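Local atomic coordinates of lactococcal phage P2 ORF15 (Lactococcus phage p2, PDB entry 2WZP), a protein that probably serves as the distal tail protein of the phage baseplate, forming part of the hub that joins the tail to the host-recognition apparatus. Residues 211-214 against 215-219. Residues are numbered along the deposited sequence; the frame is centred on the assembly and turned at random.
Sequences DIDR and LSRWD
Arg-217 folds back over the short 3-10 turn that precedes it and grips Asp-211 end-on. Its CB lies near Arg-214 O, and with CG beside the backbone N (chi1 -67°) the chain turns back along the turn, Arg-217 CG passing 3.6 Å from Asp-213 O. A bend at chi3 then carries NE and CZ across the backbone, where Arg-217 CZ rests 3.6 Å from Arg-214 CA, which sits over one face of the guanidinium, towards its rim. At the tip, Arg-217 NH1 meets the syn lone pair of Asp-211 OD1 at 3.2 Å and Arg-217 NH2 reaches Asp-211 OD2 at the same distance; carboxylate and guanidinium are nearly coplanar, 22° apart. Arg-217 NH1 also forms a longer salt bridge, 3.5 Å, to Asp-213 OD1, while Asp-213 OD2 is bridged to Lys-174. The carbonyl of Asp-213 accepts two bonds from Ser-216: the backbone N comes from above its plane, whereas Ser-216 OG lies in that plane, on a lone pair, 2.7 Å from Asp-213 O. The CD1 atoms of Ile-212 and Leu-215 touch at 3.9 Å. Arg-214 NE bonds to Asp-211 O, 3.0 Å away, while its NH2 bridges to Glu-209 and its NH1 bonds to the backbone of another protein's chain. Leu-215 N to Ile-212 O and Ser-216 N to Asp-213 O are i to i+3 bonds of a 3-10 turn, here spanned by an Asp-Asp-Arg salt-bridge network and leading into strand 218-220, antiparallel to strand 305-310 in the C-terminal Dit region.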
# COMPACT_ATOMS: atom_id res chain seq x y z
N ASP M 211 49.98 -53.08 0.92
CA ASP M 211 48.88 -52.42 1.62
C ASP M 211 47.54 -53.18 1.42
O ASP M 211 46.55 -52.58 1.02
CB ASP M 211 48.80 -50.94 1.25
CG ASP M 211 47.94 -50.04 2.12
OD1 ASP M 211 47.73 -50.39 3.31
OD2 ASP M 211 47.56 -48.94 1.65
N ILE M 212 47.52 -54.52 1.73
CA ILE M 212 46.30 -55.36 1.63
C ILE M 212 45.23 -54.81 2.61
O ILE M 212 44.01 -54.95 2.42
CB ILE M 212 46.64 -56.85 1.87
CG1 ILE M 212 45.49 -57.81 1.51
CG2 ILE M 212 47.15 -57.12 3.29
CD1 ILE M 212 45.19 -57.98 0.06
N ASP M 213 45.73 -54.13 3.63
CA ASP M 213 45.01 -53.52 4.70
C ASP M 213 44.07 -52.46 4.22
O ASP M 213 43.01 -52.28 4.82
CB ASP M 213 46.01 -52.94 5.68
CG ASP M 213 45.54 -53.03 7.08
OD1 ASP M 213 45.31 -51.95 7.70
OD2 ASP M 213 45.35 -54.17 7.56
N ARG M 214 44.39 -51.80 3.12
CA ARG M 214 43.52 -50.78 2.54
C ARG M 214 42.08 -51.28 2.30
O ARG M 214 41.16 -50.48 2.27
CB ARG M 214 44.14 -50.20 1.25
CG ARG M 214 43.74 -50.92 -0.02
CD ARG M 214 44.69 -50.70 -1.16
NE ARG M 214 45.22 -51.98 -1.57
CZ ARG M 214 44.95 -52.54 -2.73
NH1 ARG M 214 44.20 -51.92 -3.62
NH2 ARG M 214 45.44 -53.73 -3.02
N LEU M 215 41.89 -52.60 2.15
CA LEU M 215 40.60 -53.25 1.89
C LEU M 215 39.70 -53.33 3.14
O LEU M 215 38.50 -53.63 3.04
CB LEU M 215 40.80 -54.65 1.24
CG LEU M 215 41.65 -54.73 -0.05
CD1 LEU M 215 41.82 -56.15 -0.48
CD2 LEU M 215 41.01 -53.98 -1.19
N SER M 216 40.28 -53.04 4.32
CA SER M 216 39.58 -53.05 5.61
C SER M 216 39.38 -51.61 6.11
O SER M 216 38.89 -51.41 7.21
CB SER M 216 40.41 -53.82 6.64
OG SER M 216 41.58 -53.10 6.98
N ARG M 217 39.78 -50.63 5.31
CA ARG M 217 39.76 -49.23 5.69
C ARG M 217 38.84 -48.36 4.89
O ARG M 217 38.62 -48.58 3.70
CB ARG M 217 41.16 -48.65 5.56
CG ARG M 217 42.18 -49.21 6.54
CD ARG M 217 43.34 -48.26 6.68
NE ARG M 217 43.82 -47.83 5.38
CZ ARG M 217 44.89 -48.36 4.80
NH1 ARG M 217 45.60 -49.30 5.42
NH2 ARG M 217 45.27 -47.94 3.60
N TRP M 218 38.36 -47.31 5.55
CA TRP M 218 37.54 -46.27 4.97
C TRP M 218 38.47 -45.10 4.74
O TRP M 218 39.09 -44.60 5.68
CB TRP M 218 36.43 -45.87 5.95
CG TRP M 218 35.45 -44.85 5.46
CD1 TRP M 218 35.35 -44.34 4.19
CD2 TRP M 218 34.40 -44.24 6.23
NE1 TRP M 218 34.33 -43.41 4.14
CE2 TRP M 218 33.73 -43.34 5.38
CE3 TRP M 218 33.97 -44.36 7.56
CZ2 TRP M 218 32.67 -42.54 5.82
CZ3 TRP M 218 32.90 -43.59 8.00
CH2 TRP M 218 32.26 -42.69 7.14
N ASP M 219 38.58 -44.67 3.48
CA ASP M 219 39.39 -43.51 3.10
C ASP M 219 38.42 -42.32 3.09
O ASP M 219 37.59 -42.18 2.18
CB ASP M 219 40.08 -43.75 1.76
CG ASP M 219 40.88 -42.58 1.24
OD1 ASP M 219 41.56 -41.91 2.06
OD2 ASP M 219 40.86 -42.35 0.02